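Local coordinates for multicopper oxidase type 1 (Nitrosomonas europaea, PDB 3G5W), which binds copper at mononuclear blue and clustered sites and probably acts as a two-domain, laccase-like oxidoreductase, at residues A[126-130]-A[131-135]; A[180-183]-A[184-188]; A[301-305]-A[306-310]. All coordinates share one frame; numbering follows the deposited sequence.

Interaction 1 of 3, residues A[126-130]-A[131-135]; sequences KNPLP and IEKTV
The first turn of the short helix 130-133 brings Glu132 back against Leu129 and Pro128, and it illustrates how a side chain can hold the backbone that leads into a helix. In the chain the helix follows strand 118-124 of one copper-oxidase sheet and precedes strand 137-146 of another; it lies at the protein surface. Leu129 N donates to Glu132 OE1 over 2.9 Å in a nearly straight bond (168°), arriving from above the carboxylate plane. Glu132 CG lies anti to the carbonyl carbon (chi1 -54°) and the chain then runs extended, which carries the carboxylate back along the loop that leads into the helix. There OE1 also lies 3.5 Å from Pro128 CA, with the proline ring beside the aliphatic part of the glutamate. The other carboxylate oxygen, OE2, forms a salt bridge with Arg189 of strand 187-194, so the two oxygens tie the helix start to its own lead-in and to the neighbouring sheet.

Backbone bonding in the turn is modest. Lys133 N reaches Leu129 O at 3.3 Å, while the bonds from Lys133 N and Thr134 N to Pro130 O are weak. A water bridges the lead-in and the helix, donating to Pro128 O and accepting from Lys133 NZ, the lysine chain bending at its last two torsions. Ile131 packs on Gln210 of strand 209-214 and Pro222 of strand 217-225. The turn closes at Ile131 O, which accepts both Thr134 N at 3.2 Å and, on a lone pair in the carbonyl plane, Thr134 OG1 at 2.6 Å.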
ATOM      1  N   LYS A 126      -8.224  29.823   5.766  1.00 28.51           N
ATOM      2  CA  LYS A 126      -8.687  31.215   5.714  1.00 29.87           C
ATOM      3  C   LYS A 126      -8.867  31.685   4.271  1.00 30.41           C
ATOM      4  O   LYS A 126      -9.791  32.448   3.967  1.00 30.74           O
ATOM      5  CB  LYS A 126      -7.748  32.147   6.476  1.00 30.34           C
ATOM      6  CG  LYS A 126      -7.908  32.074   7.988  1.00 31.69           C
ATOM      7  CD  LYS A 126      -7.646  33.434   8.636  1.00 33.74           C
ATOM      8  CE  LYS A 126      -6.975  33.284   9.989  1.00 34.85           C
ATOM      9  NZ  LYS A 126      -5.562  32.794   9.874  1.00 35.73           N
ATOM     10  N   ASN A 127      -7.987  31.199   3.395  1.00 30.72           N
ATOM     11  CA  ASN A 127      -8.070  31.442   1.959  1.00 31.10           C
ATOM     12  C   ASN A 127      -8.066  30.134   1.158  1.00 30.24           C
ATOM     13  O   ASN A 127      -7.003  29.627   0.782  1.00 30.51           O
ATOM     14  CB  ASN A 127      -6.938  32.368   1.516  1.00 31.55           C
ATOM     15  CG  ASN A 127      -7.059  33.752   2.122  1.00 33.27           C
ATOM     16  OD1 ASN A 127      -8.014  34.482   1.847  1.00 35.68           O
ATOM     17  ND2 ASN A 127      -6.097  34.116   2.961  1.00 35.08           N
ATOM     18  N   PRO A 128      -9.262  29.572   0.914  1.00 29.81           N
ATOM     19  CA  PRO A 128      -9.374  28.323   0.162  1.00 29.21           C
ATOM     20  C   PRO A 128      -8.895  28.483  -1.278  1.00 28.84           C
ATOM     21  O   PRO A 128      -9.033  29.564  -1.866  1.00 28.69           O
ATOM     22  CB  PRO A 128     -10.880  28.021   0.190  1.00 29.40           C
ATOM     23  CG  PRO A 128     -11.448  28.872   1.260  1.00 29.53           C
ATOM     24  CD  PRO A 128     -10.578  30.080   1.338  1.00 29.59           C
ATOM     25  N   LEU A 129      -8.326  27.413  -1.829  1.00 28.09           N
ATOM     26  CA  LEU A 129      -7.867  27.405  -3.215  1.00 27.35           C
ATOM     27  C   LEU A 129      -9.063  27.387  -4.170  1.00 26.53           C
ATOM     28  O   LEU A 129     -10.152  26.977  -3.776  1.00 25.96           O
ATOM     29  CB  LEU A 129      -6.957  26.200  -3.473  1.00 27.61           C
ATOM     30  CG  LEU A 129      -5.694  26.002  -2.627  1.00 28.56           C
ATOM     31  CD1 LEU A 129      -5.003  24.730  -3.078  1.00 29.02           C
ATOM     32  CD2 LEU A 129      -4.727  27.189  -2.709  1.00 30.32           C
ATOM     33  N   PRO A 130      -8.872  27.850  -5.425  1.00 26.05           N
ATOM     34  CA  PRO A 130      -9.974  27.862  -6.402  1.00 25.46           C
ATOM     35  C   PRO A 130     -10.732  26.528  -6.525  1.00 24.98           C
ATOM     36  O   PRO A 130     -11.963  26.534  -6.577  1.00 24.71           O
ATOM     37  CB  PRO A 130      -9.275  28.229  -7.711  1.00 25.28           C
ATOM     38  CG  PRO A 130      -8.129  29.077  -7.278  1.00 25.92           C
ATOM     39  CD  PRO A 130      -7.640  28.425  -6.000  1.00 26.06           C
ATOM     40  N   ILE A 131     -10.018  25.404  -6.554  1.00 24.50           N
ATOM     41  CA  ILE A 131     -10.681  24.093  -6.625  1.00 24.52           C
ATOM     42  C   ILE A 131     -11.645  23.845  -5.442  1.00 24.15           C
ATOM     43  O   ILE A 131     -12.750  23.332  -5.638  1.00 24.15           O
ATOM     44  CB  ILE A 131      -9.674  22.917  -6.832  1.00 24.57           C
ATOM     45  CG1 ILE A 131     -10.422  21.659  -7.310  1.00 25.00           C
ATOM     46  CG2 ILE A 131      -8.814  22.681  -5.569  1.00 24.64           C
ATOM     47  CD1 ILE A 131      -9.539  20.553  -7.839  1.00 24.61           C
ATOM     48  N   GLU A 132     -11.242  24.247  -4.235  1.00 23.72           N
ATOM     49  CA  GLU A 132     -12.097  24.116  -3.047  1.00 23.65           C
ATOM     50  C   GLU A 132     -13.391  24.926  -3.155  1.00 23.54           C
ATOM     51  O   GLU A 132     -14.435  24.519  -2.640  1.00 23.24           O
ATOM     52  CB  GLU A 132     -11.342  24.532  -1.781  1.00 23.58           C
ATOM     53  CG  GLU A 132     -10.015  23.814  -1.553  1.00 24.05           C
ATOM     54  CD  GLU A 132      -9.371  24.198  -0.222  1.00 24.22           C
ATOM     55  OE1 GLU A 132      -8.392  24.986  -0.231  1.00 24.08           O
ATOM     56  OE2 GLU A 132      -9.862  23.727   0.836  1.00 24.07           O
ATOM     57  N   LYS A 133     -13.322  26.073  -3.826  1.00 23.35           N
ATOM     58  CA  LYS A 133     -14.490  26.946  -3.978  1.00 23.48           C
ATOM     59  C   LYS A 133     -15.538  26.379  -4.942  1.00 23.00           C
ATOM     60  O   LYS A 133     -16.714  26.755  -4.873  1.00 23.04           O
ATOM     61  CB  LYS A 133     -14.061  28.362  -4.389  1.00 23.62           C
ATOM     62  CG  LYS A 133     -13.163  29.040  -3.364  1.00 25.04           C
ATOM     63  CD  LYS A 133     -12.651  30.378  -3.871  1.00 28.51           C
ATOM     64  CE  LYS A 133     -13.360  31.536  -3.194  1.00 31.73           C
ATOM     65  NZ  LYS A 133     -12.708  31.884  -1.886  1.00 34.22           N
ATOM     66  N   THR A 134     -15.121  25.464  -5.820  1.00 22.15           N
ATOM     67  CA  THR A 134     -16.051  24.797  -6.742  1.00 21.72           C
ATOM     68  C   THR A 134     -16.922  23.730  -6.056  1.00 20.99           C
ATOM     69  O   THR A 134     -17.958  23.328  -6.589  1.00 20.61           O
ATOM     70  CB  THR A 134     -15.317  24.141  -7.944  1.00 22.07           C
ATOM     71  OG1 THR A 134     -14.580  22.989  -7.505  1.00 22.83           O
ATOM     72  CG2 THR A 134     -14.365  25.127  -8.614  1.00 22.04           C
ATOM     73  N   VAL A 135     -16.495  23.279  -4.880  1.00 20.16           N
ATOM     74  CA  VAL A 135     -17.170  22.200  -4.156  1.00 19.31           C
ATOM     75  C   VAL A 135     -18.553  22.638  -3.680  1.00 19.64           C
ATOM     76  O   VAL A 135     -18.694  23.686  -3.036  1.00 19.10           O
ATOM     77  CB  VAL A 135     -16.336  21.737  -2.936  1.00 19.35           C
ATOM     78  CG1 VAL A 135     -17.114  20.720  -2.093  1.00 18.65           C
ATOM     79  CG2 VAL A 135     -15.000  21.154  -3.395  1.00 18.48           C
TER
HETATM   80  O   HOH W   1      -9.919  32.352  -1.057  1.00 44.62           O

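Interaction 2 of 3, residues A[180-183]-A[184-188]; sequences IRVK and KGDVI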
ATOM      1  N   ILE A 180     -24.800   8.518  -1.287  1.00 18.00           N
ATOM      2  CA  ILE A 180     -24.402   9.910  -1.465  1.00 18.05           C
ATOM      3  C   ILE A 180     -25.322  10.460  -2.541  1.00 18.43           C
ATOM      4  O   ILE A 180     -25.296   9.986  -3.664  1.00 18.31           O
ATOM      5  CB  ILE A 180     -22.907   9.992  -1.852  1.00 18.00           C
ATOM      6  CG1 ILE A 180     -22.051   9.582  -0.640  1.00 17.73           C
ATOM      7  CG2 ILE A 180     -22.524  11.401  -2.383  1.00 16.80           C
ATOM      8  CD1 ILE A 180     -20.589   9.249  -0.954  1.00 18.43           C
ATOM      9  N   ARG A 181     -26.177  11.419  -2.181  1.00 18.91           N
ATOM     10  CA  ARG A 181     -27.215  11.890  -3.105  1.00 19.67           C
ATOM     11  C   ARG A 181     -26.841  13.221  -3.725  1.00 19.95           C
ATOM     12  O   ARG A 181     -26.546  14.185  -3.016  1.00 20.31           O
ATOM     13  CB  ARG A 181     -28.584  11.978  -2.417  1.00 19.56           C
ATOM     14  CG  ARG A 181     -29.143  10.628  -2.032  1.00 20.99           C
ATOM     15  CD  ARG A 181     -30.512  10.722  -1.403  1.00 21.68           C
ATOM     16  NE  ARG A 181     -31.151   9.406  -1.364  1.00 23.30           N
ATOM     17  CZ  ARG A 181     -32.348   9.161  -0.842  1.00 23.12           C
ATOM     18  NH1 ARG A 181     -33.053  10.146  -0.293  1.00 22.60           N
ATOM     19  NH2 ARG A 181     -32.838   7.927  -0.863  1.00 22.64           N
ATOM     20  N   VAL A 182     -26.860  13.263  -5.054  1.00 20.24           N
ATOM     21  CA  VAL A 182     -26.383  14.423  -5.810  1.00 20.68           C
ATOM     22  C   VAL A 182     -27.317  14.763  -6.966  1.00 21.65           C
ATOM     23  O   VAL A 182     -28.264  14.025  -7.251  1.00 21.24           O
ATOM     24  CB  VAL A 182     -24.965  14.180  -6.401  1.00 20.66           C
ATOM     25  CG1 VAL A 182     -23.923  13.998  -5.292  1.00 19.94           C
ATOM     26  CG2 VAL A 182     -24.969  12.984  -7.358  1.00 20.51           C
ATOM     27  N   LYS A 183     -27.038  15.885  -7.627  1.00 22.50           N
ATOM     28  CA  LYS A 183     -27.657  16.197  -8.913  1.00 23.63           C
ATOM     29  C   LYS A 183     -26.584  16.645  -9.895  1.00 23.58           C
ATOM     30  O   LYS A 183     -25.480  17.004  -9.494  1.00 23.54           O
ATOM     31  CB  LYS A 183     -28.748  17.264  -8.767  1.00 23.99           C
ATOM     32  CG  LYS A 183     -28.242  18.675  -8.531  1.00 26.21           C
ATOM     33  CD  LYS A 183     -29.380  19.601  -8.118  1.00 29.25           C
ATOM     34  CE  LYS A 183     -28.871  21.017  -7.878  1.00 32.40           C
ATOM     35  NZ  LYS A 183     -27.916  21.115  -6.718  1.00 34.18           N
ATOM     36  N   LYS A 184     -26.912  16.631 -11.182  1.00 23.89           N
ATOM     37  CA  LYS A 184     -25.969  17.044 -12.214  1.00 24.17           C
ATOM     38  C   LYS A 184     -25.493  18.475 -11.964  1.00 23.93           C
ATOM     39  O   LYS A 184     -26.293  19.355 -11.628  1.00 24.27           O
ATOM     40  CB  LYS A 184     -26.606  16.908 -13.599  1.00 24.59           C
ATOM     41  CG  LYS A 184     -25.613  16.869 -14.741  1.00 25.92           C
ATOM     42  CD  LYS A 184     -26.335  16.642 -16.061  1.00 29.30           C
ATOM     43  CE  LYS A 184     -25.507  17.115 -17.248  1.00 32.16           C
ATOM     44  NZ  LYS A 184     -24.175  16.456 -17.301  1.00 33.97           N
ATOM     45  N   GLY A 185     -24.189  18.697 -12.104  1.00 23.47           N
ATOM     46  CA  GLY A 185     -23.595  20.006 -11.822  1.00 23.00           C
ATOM     47  C   GLY A 185     -22.968  20.134 -10.439  1.00 22.79           C
ATOM     48  O   GLY A 185     -22.202  21.064 -10.192  1.00 23.02           O
ATOM     49  N   ASP A 186     -23.297  19.209  -9.534  1.00 22.10           N
ATOM     50  CA  ASP A 186     -22.684  19.172  -8.201  1.00 21.84           C
ATOM     51  C   ASP A 186     -21.200  18.864  -8.326  1.00 21.03           C
ATOM     52  O   ASP A 186     -20.756  18.256  -9.306  1.00 20.88           O
ATOM     53  CB  ASP A 186     -23.323  18.091  -7.317  1.00 21.89           C
ATOM     54  CG  ASP A 186     -24.447  18.618  -6.429  1.00 23.51           C
ATOM     55  OD1 ASP A 186     -24.378  19.764  -5.926  1.00 26.47           O
ATOM     56  OD2 ASP A 186     -25.398  17.850  -6.201  1.00 23.91           O
ATOM     57  N   VAL A 187     -20.434  19.306  -7.339  1.00 20.24           N
ATOM     58  CA  VAL A 187     -19.027  18.953  -7.230  1.00 19.87           C
ATOM     59  C   VAL A 187     -18.843  18.504  -5.796  1.00 19.43           C
ATOM     60  O   VAL A 187     -19.058  19.284  -4.867  1.00 19.38           O
ATOM     61  CB  VAL A 187     -18.103  20.155  -7.528  1.00 19.84           C
ATOM     62  CG1 VAL A 187     -16.633  19.808  -7.223  1.00 20.20           C
ATOM     63  CG2 VAL A 187     -18.269  20.610  -8.976  1.00 19.75           C
ATOM     64  N   ILE A 188     -18.487  17.240  -5.607  1.00 19.20           N
ATOM     65  CA  ILE A 188     -18.357  16.720  -4.243  1.00 18.84           C
ATOM     66  C   ILE A 188     -16.902  16.524  -3.834  1.00 18.52           C
ATOM     67  O   ILE A 188     -16.034  16.239  -4.661  1.00 18.70           O
ATOM     68  CB  ILE A 188     -19.218  15.445  -3.976  1.00 19.22           C
ATOM     69  CG1 ILE A 188     -18.669  14.220  -4.719  1.00 18.77           C
ATOM     70  CG2 ILE A 188     -20.698  15.707  -4.321  1.00 19.06           C
ATOM     71  CD1 ILE A 188     -19.485  12.938  -4.511  1.00 19.55           C
TER
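Asp186 OD2 takes the backbone N-H of Lys183 at 2.9 Å, almost in line (168°), and so spans the type II beta turn Lys183-Asp186. The donor comes in on the anti side of the carboxylate, somewhat out of its plane. The turn's own backbone bond, Asp186 N to Lys183 O at 3.1 Å, runs the other way, so Lys183 and Asp186 are joined by a reciprocal pair. Gly185 occupies the position with positive phi (98°), where a CB would be jammed against the carbonyl oxygen of Lys184.

The second carboxylate oxygen is occupied as well: OD1 is hydrogen-bonded to Thr136 OG1, which also bonds Val187 N, and Lys183 NZ makes a long salt bridge to it at 3.9 Å. The lysine gets there because its CG sits between the backbone N and carbonyl carbon (chi1 74°) and its last torsion folds the ammonium back across the aspartate. With an alanine in place of Asp186, Lys183 N and Thr136 OG1 would probably each lose a carboxylate partner, and the Lys183 ammonium its long ion pair.

The turn carries the chain from strand 180-182, in one sheet of the cupredoxin-like domain, to strand 187-194, in another. Facing side chains fill the angle between them, with Tyr139 touching both Ile180 and Ile188. Ile188 divides its branches between two partners: its CG2 lies 3.8 Å from Val182 CG1, the two side chains crossing at about a right angle, and its CD1 reaches Ile180 CG2 at 4.0 Å.

Interaction 3 of 3, residues A[301-305]-A[306-310]; sequences LKKDL and GMHNS
His308 NE2 donates to Asp304 O at 2.9 Å, tying the bend at 303-305 to the short edge strand 306-308 of a cupredoxin-type sheet. The carbonyl oxygen lies at the edge of the imidazole, close to its plane, and the donor stands nearly along the C=O axis. The N-H points past the oxygen rather than straight at it (130°), because Asp304 O is shifted toward the neighbouring ring carbon and sits 3.3 Å from His308 CE1. That the bond runs from NE2 means that this nitrogen carries a proton.

Lys303 adds the second touch: its CB approaches His308 CE1 obliquely at 3.7 Å, after which the lysine chain runs out extended and leads its amine away from the bend. Its NZ remains 5.5 Å from His308 ND1, close enough that it might disfavour a second proton on the ring.

The next shell fixes the strand that carries the histidine. Backbone bonds pair Gly306 with His37 and His308 with Leu35, setting the strand antiparallel to strand 35-39, while Leu305 packs on His37 and Met39 and Met307 on Phe5 and Leu7. The strand opens with Gly306, at backbone angles of 143/-157°, where a CB would lie only 2.4 Å from Leu305 O.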
ATOM      1  N   LEU A 301     -21.431  19.819   8.458  1.00 20.96           N
ATOM      2  CA  LEU A 301     -20.368  20.655   7.873  1.00 21.34           C
ATOM      3  C   LEU A 301     -20.877  21.986   7.304  1.00 21.96           C
ATOM      4  O   LEU A 301     -20.095  22.919   7.119  1.00 21.97           O
ATOM      5  CB  LEU A 301     -19.569  19.888   6.803  1.00 21.07           C
ATOM      6  CG  LEU A 301     -18.521  18.869   7.274  1.00 20.71           C
ATOM      7  CD1 LEU A 301     -18.116  17.946   6.123  1.00 19.63           C
ATOM      8  CD2 LEU A 301     -17.289  19.539   7.868  1.00 19.98           C
ATOM      9  N   LYS A 302     -22.182  22.065   7.038  1.00 22.41           N
ATOM     10  CA  LYS A 302     -22.813  23.291   6.538  1.00 23.50           C
ATOM     11  C   LYS A 302     -23.246  24.251   7.648  1.00 23.70           C
ATOM     12  O   LYS A 302     -23.600  25.397   7.376  1.00 23.62           O
ATOM     13  CB  LYS A 302     -24.019  22.948   5.661  1.00 23.89           C
ATOM     14  CG  LYS A 302     -23.648  22.407   4.295  1.00 26.10           C
ATOM     15  CD  LYS A 302     -24.750  21.515   3.735  1.00 30.61           C
ATOM     16  CE  LYS A 302     -25.894  22.309   3.130  1.00 33.47           C
ATOM     17  NZ  LYS A 302     -27.098  21.439   2.952  1.00 35.65           N
ATOM     18  N   LYS A 303     -23.231  23.776   8.887  1.00 23.74           N
ATOM     19  CA  LYS A 303     -23.644  24.584  10.033  1.00 24.28           C
ATOM     20  C   LYS A 303     -22.513  25.489  10.525  1.00 24.63           C
ATOM     21  O   LYS A 303     -21.372  25.384  10.057  1.00 24.39           O
ATOM     22  CB  LYS A 303     -24.145  23.678  11.164  1.00 24.21           C
ATOM     23  CG  LYS A 303     -25.461  22.976  10.846  1.00 24.39           C
ATOM     24  CD  LYS A 303     -25.951  22.147  12.016  1.00 25.17           C
ATOM     25  CE  LYS A 303     -27.209  21.391  11.635  1.00 26.39           C
ATOM     26  NZ  LYS A 303     -27.670  20.481  12.726  1.00 26.89           N
ATOM     27  N   ASP A 304     -22.838  26.385  11.459  1.00 25.01           N
ATOM     28  CA  ASP A 304     -21.842  27.248  12.097  1.00 25.78           C
ATOM     29  C   ASP A 304     -20.694  26.422  12.662  1.00 25.44           C
ATOM     30  O   ASP A 304     -20.910  25.320  13.173  1.00 25.57           O
ATOM     31  CB  ASP A 304     -22.478  28.061  13.224  1.00 26.56           C
ATOM     32  CG  ASP A 304     -23.270  29.251  12.715  1.00 29.22           C
ATOM     33  OD1 ASP A 304     -23.001  29.713  11.585  1.00 31.76           O
ATOM     34  OD2 ASP A 304     -24.159  29.734  13.454  1.00 32.81           O
ATOM     35  N   LEU A 305     -19.482  26.961  12.560  1.00 24.81           N
ATOM     36  CA  LEU A 305     -18.281  26.295  13.055  1.00 24.31           C
ATOM     37  C   LEU A 305     -18.400  25.952  14.539  1.00 24.10           C
ATOM     38  O   LEU A 305     -19.110  26.634  15.290  1.00 23.82           O
ATOM     39  CB  LEU A 305     -17.045  27.164  12.810  1.00 24.33           C
ATOM     40  CG  LEU A 305     -16.619  27.449  11.366  1.00 24.39           C
ATOM     41  CD1 LEU A 305     -15.474  28.458  11.342  1.00 23.63           C
ATOM     42  CD2 LEU A 305     -16.217  26.174  10.626  1.00 24.67           C
ATOM     43  N   GLY A 306     -17.717  24.886  14.948  1.00 23.33           N
ATOM     44  CA  GLY A 306     -17.752  24.418  16.328  1.00 23.28           C
ATOM     45  C   GLY A 306     -17.731  22.902  16.379  1.00 22.98           C
ATOM     46  O   GLY A 306     -17.268  22.258  15.439  1.00 22.60           O
ATOM     47  N   MET A 307     -18.227  22.334  17.475  1.00 23.11           N
ATOM     48  CA  MET A 307     -18.310  20.881  17.612  1.00 23.40           C
ATOM     49  C   MET A 307     -19.730  20.402  17.368  1.00 23.23           C
ATOM     50  O   MET A 307     -20.685  20.983  17.887  1.00 23.47           O
ATOM     51  CB  MET A 307     -17.834  20.427  18.997  1.00 23.18           C
ATOM     52  CG  MET A 307     -17.801  18.903  19.164  1.00 23.86           C
ATOM     53  SD  MET A 307     -17.120  18.328  20.744  1.00 25.63           S
ATOM     54  CE  MET A 307     -18.550  18.569  21.775  1.00 25.85           C
ATOM     55  N   HIS A 308     -19.871  19.334  16.593  1.00 22.88           N
ATOM     56  CA  HIS A 308     -21.192  18.805  16.271  1.00 23.02           C
ATOM     57  C   HIS A 308     -21.338  17.350  16.698  1.00 22.95           C
ATOM     58  O   HIS A 308     -20.686  16.461  16.141  1.00 22.24           O
ATOM     59  CB  HIS A 308     -21.501  18.983  14.775  1.00 23.34           C
ATOM     60  CG  HIS A 308     -21.467  20.412  14.329  1.00 23.99           C
ATOM     61  ND1 HIS A 308     -22.528  21.272  14.517  1.00 25.86           N
ATOM     62  CD2 HIS A 308     -20.488  21.143  13.747  1.00 25.15           C
ATOM     63  CE1 HIS A 308     -22.210  22.467  14.051  1.00 25.55           C
ATOM     64  NE2 HIS A 308     -20.977  22.415  13.580  1.00 25.97           N
ATOM     65  N   ASN A 309     -22.184  17.123  17.705  1.00 22.68           N
ATOM     66  CA  ASN A 309     -22.598  15.769  18.064  1.00 23.05           C
ATOM     67  C   ASN A 309     -23.686  15.330  17.106  1.00 23.00           C
ATOM     68  O   ASN A 309     -24.331  16.168  16.478  1.00 23.37           O
ATOM     69  CB  ASN A 309     -23.143  15.720  19.492  1.00 23.29           C
ATOM     70  CG  ASN A 309     -22.133  16.168  20.515  1.00 23.94           C
ATOM     71  OD1 ASN A 309     -20.963  15.794  20.458  1.00 24.25           O
ATOM     72  ND2 ASN A 309     -22.578  16.984  21.459  1.00 25.34           N
ATOM     73  N   SER A 310     -23.903  14.026  16.995  1.00 22.93           N
ATOM     74  CA  SER A 310     -24.969  13.528  16.137  1.00 23.30           C
ATOM     75  C   SER A 310     -25.615  12.273  16.674  1.00 23.30           C
ATOM     76  O   SER A 310     -24.919  11.322  17.020  1.00 23.01           O
ATOM     77  CB  SER A 310     -24.456  13.245  14.730  1.00 23.34           C
ATOM     78  OG  SER A 310     -25.500  12.663  13.954  1.00 24.35           O
TER

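From the N terminus, the three contacts follow in series, each closing a short local turn; none encloses or crosses another. Interaction 1 forms the helical turn between strands 118-124 and 137-146, and interaction 2 the turn that leads from strand 180-182 into strand 187-194. These two meet directly: Thr134 O lies 3.3 Å from Val187 CB, and Thr136, just after interaction 1, holds the turn of interaction 2. Interaction 3 comes much later and adds strand 306-308 to the sheet containing strands 35-39 and 118-124. It touches neither of the others, its nearest atoms about 9 Å from each, yet Leu301 rests on strand 137-146, the strand that follows interaction 1.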